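PDB 5LQ5: probable ABC transporter phosphite binding protein PhnD1 from Prochlorococcus marinus str. MIT 9301, which binds inorganic phosphite strongly, and methylphosphonate and phosphate only very weakly, probably as the solute-binding component of an ABC transporter. Local coordinates for residues Lys4-Gly9 with Val36-Ile41; Leu58-Phe63 with Trp208-Asp213; Asn103-Ile108 with Leu196-Pro201. All blocks are in the same frame, centred on the assembly; numbering follows the deposited sequence.

How the contacts relate
Contacts 1 and 2 lie in one mixed sheet, whose strand order runs 37-40, 5-10, 60-63, 207-210 from its outer strand inward; the pairing of strands 5-10 and 60-63 joins the two. Their centres are about 11 Å apart, and Gly-9 bonds through its N to Leu-60 O and through its O to Trp-62 N. Contact 3 belongs to the second sheet, on the opposite side of the chain's centre, its centre about 41 Å from that of contact 1 and about 35 Å from that of contact 2. The bilobal plan is that of a periplasmic binding protein. Phosphite is about 7 Å from the Phe-63 side chain and about 13 Å from that of Tyr-40.

Contact 1: residues Lys4-Gly9 with Val36-Ile41; sequences KVLKVG and VEVKYI
Glu-37 O accepts the N-H of Leu-6, at 2.9 Å from Leu-6 N, where strands 5-10 and 37-40 run parallel, their paired segments at 25° to each other. Glu-37 N gives a hydrogen bond to a water that in turn donates to Lys-4 O. The carboxylate OE1 comes up beside the methyl CG2 of Val-5, a van der Waals touch of oxygen on carbon. Val-38 turns to the other face of the sheet. With CG1 anti to the backbone N (chi1 -171°), that methyl lies 3.6 Å from Val-8 CG2, and the two valines slant across one another; its CA-H also leans on Leu-6 O. Lys-39 returns to the Val-5 face and binds with both backbone groups: its N donates to Leu-6 O at 3.0 Å, while its O accepts from Val-8 N. Its CB runs alongside Val-5 CG1, 4.0 Å away, before the chain bends off. Tyr-40 brings the edge of its ring to Val-8 O, CD1 lying 3.4 Å from that oxygen, and its OH is held by Gln-16 of helix 16-34. Ile-41 completes the series, its N reaching Val-8 O at 2.9 Å with a nearly straight N-H (169°). Strand 5-10, helix 16-34 and strand 37-40 form a beta-alpha-beta unit, the helix covering Val-8, Val-38 and Tyr-40. Leu-6, Val-8, Val-38 and Tyr-40 face one way; Val-5 lies among Glu-37, Lys-7 and Lys-39 on the other. The backbone bonds thus supply the polar grip, while the exposed Glu-37 and Lys-39 can keep their charged ends at the surface.

Contact 2: residues Leu58-Phe63 with Trp208-Asp213; sequences LDLVWF and WVAQGD
Trp-208 lays its indole against Leu-60 and Trp-62. From CB the ring swings over the neighbouring strand, CG lying beside the backbone N (chi1 -73°). CG and CD1 come first to the benzo edge of Trp-62, whose CE3 is 3.6 Å from Trp-208 CD1. Trp-208 NE1 follows at 3.5 Å from Trp-62 CE3, and CE2 is close to it too. This makes an edge-to-face pair, the edge of Trp-62 directed at the face of Trp-208 with the planes at 54°. On the six-membered ring, Trp-208 CE3 packs 3.7 Å from Leu-60 CG and also nears the peptide between Val-61 and Trp-62. CZ3 and CH2 at the far end meet Trp-62 CB, which sits over the face, 3.9 Å from the ring centroid.

The backbones of the two strands run antiparallel. Val-61 and Val-209 form a hydrogen-bonded pair, N to O both ways, on the face where Val-209 CG2 touches the edge of Phe-63 at CD2 (3.7 Å). Past the strand end, Gln-211 bends at chi2 and sends NE2 to Leu-58 O at 2.9 Å, a straight bond (170°) in its amide plane; NE2 also donates to Phe-53 O, and Gln-211 N to Asp-59 O. Asp-59 OD1 turns elsewhere, to a salt bridge with Arg-217.

In this lobe of the periplasmic binding protein, strands 60-63 and 207-210 lie between strands 5-10 and 79-84. Trp-62 also meets the ring of Tyr-206, which lines the phosphite pocket. Helix 16-34 covers the tryptophan face, where Phe-26 stacks on Trp-208, and helix 46-54 packs on Val-61, Phe-63 and Val-209.

Contact 3: residues Asn103-Ile108 with Leu196-Pro201; sequences NSISNI and LFWITP
Ile-105 N donates to Phe-197 O at 3.0 Å, the N-H almost straight (174°) and pointing down the carbonyl. This bond ties the loop 103-108 to strand 194-199, and the same oxygen is 3.5 Å from Ser-104 CB. A second polar link runs through water: Trp-198 NE1 donates to a water molecule that gives a weak bond to Ser-106 O.

Most of the remaining contact is carbon on carbon, and Ile-105 wedges between two aromatic rings. Its CG1 stands between the backbone N and the carbonyl carbon (chi1 57°), which carries the longer branch over toward the strand. There CG1 lies over a face of Phe-197, 4.0 Å from the ring centroid, and also abuts Trp-198 CB. Ile-105 CD1, one carbon further on, is 3.6 Å from Phe-197 CE2 and sits over the five-membered ring of Trp-198. The shorter branch, CG2, approaches Phe-197 at CZ. Asn-103 O comes up obliquely to the same phenylalanine, 3.3 Å from Phe-197 CE1.

Ile-108 takes the other end of the indole. Its CA is 3.6 Å from Trp-198 CZ2, and its CG1 is 3.6 Å from Trp-198 CH2. Ile-105 O, for its part, is in the plane of the indole at its edge, 3.5 Å from Trp-198 CD1. Ile-105 and Ile-108 thus meet different parts of the indole, the five-membered ring and the benzo end.

Phe-197 and Trp-198 form a classic beta bulge opposite Phe-94 of strand 92-97. Strand 194-199 is an outermost strand of its sheet, antiparallel to 92-97, with the loop lying along it; Phe-136 of helix 127-139 packs on Ile-108, Thr-200 and Pro-201.

Contact 1: residues Lys4-Gly9 with Val36-Ile41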
# COMPACT_ATOMS: atom_id res chain seq x y z
N LYS A 4 -26.25 8.10 -2.32
CA LYS A 4 -26.17 8.28 -3.78
C LYS A 4 -24.80 8.75 -4.27
O LYS A 4 -24.59 8.87 -5.47
CB LYS A 4 -27.29 9.16 -4.33
CG LYS A 4 -27.26 9.24 -5.86
CD LYS A 4 -28.37 10.04 -6.52
CE LYS A 4 -28.19 10.08 -8.04
NZ LYS A 4 -29.22 10.84 -8.80
N VAL A 5 -23.88 8.98 -3.36
CA VAL A 5 -22.50 9.32 -3.73
C VAL A 5 -21.63 8.07 -3.56
O VAL A 5 -21.65 7.41 -2.48
CB VAL A 5 -21.94 10.42 -2.84
CG1 VAL A 5 -20.50 10.74 -3.22
CG2 VAL A 5 -22.80 11.68 -2.94
N LEU A 6 -20.86 7.74 -4.59
CA LEU A 6 -19.87 6.66 -4.53
C LEU A 6 -18.58 7.25 -3.91
O LEU A 6 -17.94 8.11 -4.47
CB LEU A 6 -19.54 6.07 -5.92
CG LEU A 6 -18.64 4.83 -5.94
CD1 LEU A 6 -19.36 3.59 -5.42
CD2 LEU A 6 -18.12 4.56 -7.35
N LYS A 7 -18.21 6.71 -2.76
CA LYS A 7 -17.17 7.29 -1.91
C LYS A 7 -15.92 6.42 -2.05
O LYS A 7 -15.94 5.24 -1.76
CB LYS A 7 -17.65 7.36 -0.47
CG LYS A 7 -18.88 8.27 -0.28
CD LYS A 7 -19.48 8.12 1.12
CE LYS A 7 -20.99 8.20 1.08
NZ LYS A 7 -21.60 6.95 0.55
N VAL A 8 -14.88 7.03 -2.59
CA VAL A 8 -13.58 6.42 -2.85
C VAL A 8 -12.65 6.73 -1.70
O VAL A 8 -12.59 7.85 -1.19
CB VAL A 8 -12.99 6.91 -4.19
CG1 VAL A 8 -11.55 6.46 -4.42
CG2 VAL A 8 -13.85 6.45 -5.36
N GLY A 9 -11.96 5.70 -1.23
CA GLY A 9 -10.94 5.85 -0.18
C GLY A 9 -9.65 5.11 -0.56
O GLY A 9 -9.56 4.42 -1.60
N VAL A 36 -22.51 8.79 -12.19
CA VAL A 36 -22.91 8.99 -10.80
C VAL A 36 -21.87 9.91 -10.16
O VAL A 36 -20.75 10.05 -10.69
CB VAL A 36 -23.04 7.67 -9.99
CG1 VAL A 36 -24.09 6.73 -10.60
CG2 VAL A 36 -21.69 6.97 -9.88
N GLU A 37 -22.25 10.53 -9.05
CA GLU A 37 -21.35 11.34 -8.22
C GLU A 37 -20.33 10.43 -7.55
O GLU A 37 -20.71 9.42 -6.95
CB GLU A 37 -22.08 12.15 -7.15
CG GLU A 37 -22.25 13.62 -7.50
CD GLU A 37 -22.59 14.46 -6.29
OE1 GLU A 37 -23.61 14.17 -5.64
OE2 GLU A 37 -21.83 15.41 -5.98
N VAL A 38 -19.07 10.81 -7.67
CA VAL A 38 -17.94 10.10 -7.05
C VAL A 38 -17.07 11.13 -6.30
O VAL A 38 -16.74 12.20 -6.83
CB VAL A 38 -17.09 9.34 -8.08
CG1 VAL A 38 -16.08 8.45 -7.37
CG2 VAL A 38 -17.95 8.46 -9.00
N LYS A 39 -16.66 10.79 -5.08
CA LYS A 39 -15.90 11.70 -4.22
C LYS A 39 -14.81 10.92 -3.47
O LYS A 39 -15.10 9.89 -2.87
CB LYS A 39 -16.87 12.34 -3.22
CG LYS A 39 -16.28 13.33 -2.21
CD LYS A 39 -16.08 14.70 -2.80
CE LYS A 39 -15.78 15.71 -1.70
NZ LYS A 39 -14.71 16.64 -2.10
N TYR A 40 -13.57 11.39 -3.56
CA TYR A 40 -12.46 10.84 -2.74
C TYR A 40 -12.54 11.44 -1.33
O TYR A 40 -12.60 12.67 -1.16
CB TYR A 40 -11.09 11.10 -3.37
CG TYR A 40 -9.90 10.87 -2.45
CD1 TYR A 40 -9.72 9.65 -1.79
CD2 TYR A 40 -8.91 11.86 -2.29
CE1 TYR A 40 -8.64 9.44 -0.97
CE2 TYR A 40 -7.83 11.65 -1.48
CZ TYR A 40 -7.70 10.43 -0.81
OH TYR A 40 -6.63 10.20 0.04
N ILE A 41 -12.53 10.58 -0.34
CA ILE A 41 -12.63 10.94 1.09
C ILE A 41 -11.34 10.50 1.80
O ILE A 41 -11.22 9.33 2.14
CB ILE A 41 -13.84 10.25 1.77
CG1 ILE A 41 -15.14 10.42 0.97
CG2 ILE A 41 -13.99 10.69 3.21
CD1 ILE A 41 -15.57 11.84 0.75
O HOH W 1 -24.88 10.05 -8.07

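Contact 2: residues Leu58-Phe63 with Trp208-Asp213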
# COMPACT_ATOMS: atom_id res chain seq x y z
N LEU A 58 -16.98 4.56 3.33
CA LEU A 58 -16.21 4.36 2.10
C LEU A 58 -16.76 3.16 1.31
O LEU A 58 -17.04 2.11 1.87
CB LEU A 58 -14.73 4.14 2.42
CG LEU A 58 -14.02 5.21 3.23
CD1 LEU A 58 -12.64 4.72 3.64
CD2 LEU A 58 -13.93 6.54 2.49
N ASP A 59 -16.93 3.34 -0.00
CA ASP A 59 -17.51 2.32 -0.87
C ASP A 59 -16.55 1.51 -1.71
O ASP A 59 -16.82 0.36 -2.02
CB ASP A 59 -18.49 2.97 -1.85
CG ASP A 59 -19.65 3.63 -1.15
OD1 ASP A 59 -20.21 3.01 -0.21
OD2 ASP A 59 -20.01 4.77 -1.55
N LEU A 60 -15.46 2.15 -2.12
CA LEU A 60 -14.49 1.61 -3.03
C LEU A 60 -13.13 2.10 -2.56
O LEU A 60 -12.89 3.30 -2.54
CB LEU A 60 -14.73 2.10 -4.44
CG LEU A 60 -13.70 1.68 -5.49
CD1 LEU A 60 -13.69 0.17 -5.74
CD2 LEU A 60 -14.01 2.44 -6.78
N VAL A 61 -12.27 1.20 -2.13
CA VAL A 61 -11.02 1.56 -1.43
C VAL A 61 -9.82 0.84 -2.00
O VAL A 61 -9.87 -0.36 -2.26
CB VAL A 61 -11.12 1.25 0.07
CG1 VAL A 61 -9.84 1.59 0.81
CG2 VAL A 61 -12.25 2.02 0.71
N TRP A 62 -8.77 1.61 -2.24
CA TRP A 62 -7.43 1.13 -2.60
C TRP A 62 -6.70 0.70 -1.33
O TRP A 62 -6.28 1.55 -0.52
CB TRP A 62 -6.69 2.21 -3.33
CG TRP A 62 -5.33 1.89 -3.85
CD1 TRP A 62 -4.16 2.44 -3.43
CD2 TRP A 62 -4.99 0.97 -4.87
NE1 TRP A 62 -3.10 1.95 -4.15
CE2 TRP A 62 -3.58 1.03 -5.04
CE3 TRP A 62 -5.73 0.08 -5.66
CZ2 TRP A 62 -2.89 0.24 -5.97
CZ3 TRP A 62 -5.03 -0.71 -6.60
CH2 TRP A 62 -3.62 -0.60 -6.74
N PHE A 63 -6.71 -0.61 -1.11
CA PHE A 63 -6.11 -1.23 0.06
C PHE A 63 -4.73 -1.85 -0.27
O PHE A 63 -4.43 -2.18 -1.43
CB PHE A 63 -7.00 -2.35 0.61
CG PHE A 63 -8.13 -1.89 1.50
CD1 PHE A 63 -7.85 -1.26 2.71
CD2 PHE A 63 -9.45 -2.06 1.14
CE1 PHE A 63 -8.88 -0.82 3.55
CE2 PHE A 63 -10.47 -1.66 1.98
CZ PHE A 63 -10.18 -1.02 3.19
N TRP A 208 -8.08 -3.03 -5.16
CA TRP A 208 -9.34 -2.37 -4.97
C TRP A 208 -10.35 -3.32 -4.37
O TRP A 208 -10.51 -4.43 -4.84
CB TRP A 208 -9.93 -1.86 -6.28
CG TRP A 208 -9.25 -0.66 -6.88
CD1 TRP A 208 -8.43 -0.62 -7.99
CD2 TRP A 208 -9.39 0.70 -6.44
NE1 TRP A 208 -8.04 0.67 -8.22
CE2 TRP A 208 -8.62 1.50 -7.30
CE3 TRP A 208 -10.07 1.30 -5.38
CZ2 TRP A 208 -8.53 2.87 -7.14
CZ3 TRP A 208 -9.99 2.67 -5.23
CH2 TRP A 208 -9.23 3.44 -6.10
N VAL A 209 -11.09 -2.82 -3.39
CA VAL A 209 -12.15 -3.52 -2.71
C VAL A 209 -13.41 -2.68 -2.76
O VAL A 209 -13.38 -1.51 -2.39
CB VAL A 209 -11.80 -3.87 -1.26
CG1 VAL A 209 -12.93 -4.66 -0.60
CG2 VAL A 209 -10.49 -4.68 -1.19
N ALA A 210 -14.54 -3.29 -3.13
CA ALA A 210 -15.84 -2.60 -3.14
C ALA A 210 -16.83 -3.22 -2.15
O ALA A 210 -16.76 -4.44 -1.87
CB ALA A 210 -16.46 -2.60 -4.54
N GLN A 211 -17.76 -2.42 -1.66
CA GLN A 211 -18.90 -2.89 -0.88
C GLN A 211 -19.71 -3.87 -1.71
O GLN A 211 -19.82 -3.75 -2.95
CB GLN A 211 -19.82 -1.75 -0.42
CG GLN A 211 -19.18 -0.73 0.49
CD GLN A 211 -18.93 -1.22 1.90
OE1 GLN A 211 -19.37 -2.28 2.31
NE2 GLN A 211 -18.19 -0.43 2.65
N GLY A 212 -20.33 -4.80 -1.01
CA GLY A 212 -21.17 -5.84 -1.60
C GLY A 212 -22.57 -5.40 -1.93
O GLY A 212 -23.29 -6.13 -2.60
N ASP A 213 -22.97 -4.23 -1.45
CA ASP A 213 -24.37 -3.78 -1.59
C ASP A 213 -24.64 -2.66 -2.57
O ASP A 213 -25.68 -1.97 -2.48
CB ASP A 213 -24.94 -3.40 -0.23
CG ASP A 213 -24.15 -2.28 0.47
OD1 ASP A 213 -23.63 -1.34 -0.18
OD2 ASP A 213 -24.03 -2.36 1.70

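Contact 3: residues Asn103-Ile108 with Leu196-Pro201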
# COMPACT_ATOMS: atom_id res chain seq x y z
N ASN A 103 27.57 -1.59 3.47
CA ASN A 103 27.44 -2.11 2.11
C ASN A 103 26.13 -2.85 1.94
O ASN A 103 25.63 -3.47 2.88
CB ASN A 103 28.62 -3.03 1.78
CG ASN A 103 29.94 -2.27 1.73
OD1 ASN A 103 29.99 -1.13 1.25
ND2 ASN A 103 31.00 -2.87 2.25
N SER A 104 25.56 -2.74 0.75
CA SER A 104 24.35 -3.50 0.36
C SER A 104 24.60 -4.99 0.43
O SER A 104 25.73 -5.45 0.31
CB SER A 104 23.80 -3.09 -1.02
OG SER A 104 24.69 -3.37 -2.07
N ILE A 105 23.52 -5.72 0.60
CA ILE A 105 23.52 -7.17 0.71
C ILE A 105 22.76 -7.82 -0.46
O ILE A 105 21.94 -7.17 -1.14
CB ILE A 105 22.97 -7.66 2.06
CG1 ILE A 105 21.55 -7.12 2.32
CG2 ILE A 105 23.91 -7.24 3.19
CD1 ILE A 105 20.80 -7.86 3.39
N SER A 106 23.10 -9.07 -0.72
CA SER A 106 22.56 -9.87 -1.85
C SER A 106 21.97 -11.20 -1.38
O SER A 106 21.67 -12.08 -2.18
CB SER A 106 23.65 -10.12 -2.90
OG SER A 106 24.78 -10.71 -2.28
N ASN A 107 21.82 -11.32 -0.07
CA ASN A 107 21.22 -12.50 0.56
C ASN A 107 20.47 -12.06 1.81
O ASN A 107 20.93 -11.18 2.54
CB ASN A 107 22.28 -13.53 0.95
CG ASN A 107 21.68 -14.81 1.49
OD1 ASN A 107 21.60 -15.02 2.70
ND2 ASN A 107 21.21 -15.65 0.58
N ILE A 108 19.33 -12.70 2.07
CA ILE A 108 18.49 -12.38 3.24
C ILE A 108 19.24 -12.42 4.60
O ILE A 108 18.94 -11.65 5.50
CB ILE A 108 17.24 -13.30 3.32
CG1 ILE A 108 16.22 -12.79 4.36
CG2 ILE A 108 17.61 -14.74 3.64
CD1 ILE A 108 14.89 -13.49 4.27
N LEU A 196 20.08 2.15 -1.18
CA LEU A 196 19.43 0.83 -1.22
C LEU A 196 20.32 -0.21 -0.55
O LEU A 196 21.50 -0.39 -0.92
CB LEU A 196 19.08 0.40 -2.65
CG LEU A 196 18.50 -1.01 -2.85
CD1 LEU A 196 17.08 -1.06 -2.29
CD2 LEU A 196 18.51 -1.45 -4.30
N PHE A 197 19.70 -0.95 0.37
CA PHE A 197 20.36 -2.00 1.17
C PHE A 197 20.02 -3.40 0.70
O PHE A 197 20.91 -4.24 0.54
CB PHE A 197 20.10 -1.82 2.68
CG PHE A 197 20.82 -2.81 3.57
CD1 PHE A 197 22.19 -2.76 3.74
CD2 PHE A 197 20.13 -3.79 4.26
CE1 PHE A 197 22.84 -3.67 4.55
CE2 PHE A 197 20.77 -4.67 5.10
CZ PHE A 197 22.16 -4.63 5.22
N TRP A 198 18.73 -3.66 0.50
CA TRP A 198 18.24 -4.98 0.07
C TRP A 198 16.88 -4.88 -0.60
O TRP A 198 16.05 -4.07 -0.19
CB TRP A 198 18.20 -5.97 1.23
CG TRP A 198 17.98 -7.39 0.88
CD1 TRP A 198 18.79 -8.16 0.07
CD2 TRP A 198 16.95 -8.27 1.35
NE1 TRP A 198 18.31 -9.43 -0.02
CE2 TRP A 198 17.18 -9.53 0.76
CE3 TRP A 198 15.84 -8.11 2.20
CZ2 TRP A 198 16.35 -10.63 0.99
CZ3 TRP A 198 15.02 -9.22 2.43
CH2 TRP A 198 15.27 -10.45 1.81
N ILE A 199 16.69 -5.70 -1.63
CA ILE A 199 15.39 -5.91 -2.29
C ILE A 199 14.86 -7.29 -1.87
O ILE A 199 15.55 -8.30 -1.96
CB ILE A 199 15.46 -5.80 -3.83
CG1 ILE A 199 15.98 -4.44 -4.27
CG2 ILE A 199 14.10 -6.09 -4.44
CD1 ILE A 199 16.44 -4.41 -5.73
N THR A 200 13.62 -7.32 -1.39
CA THR A 200 13.00 -8.55 -0.90
C THR A 200 12.48 -9.48 -2.00
O THR A 200 12.28 -9.05 -3.15
CB THR A 200 11.80 -8.25 0.03
OG1 THR A 200 10.65 -7.78 -0.72
CG2 THR A 200 12.18 -7.21 1.14
N PRO A 201 12.18 -10.75 -1.62
CA PRO A 201 11.35 -11.59 -2.46
C PRO A 201 9.96 -10.99 -2.70
O PRO A 201 9.54 -10.05 -2.02
CB PRO A 201 11.22 -12.89 -1.65
CG PRO A 201 12.42 -12.92 -0.78
CD PRO A 201 12.62 -11.48 -0.42
O HOH W 2 18.89 -11.12 -2.29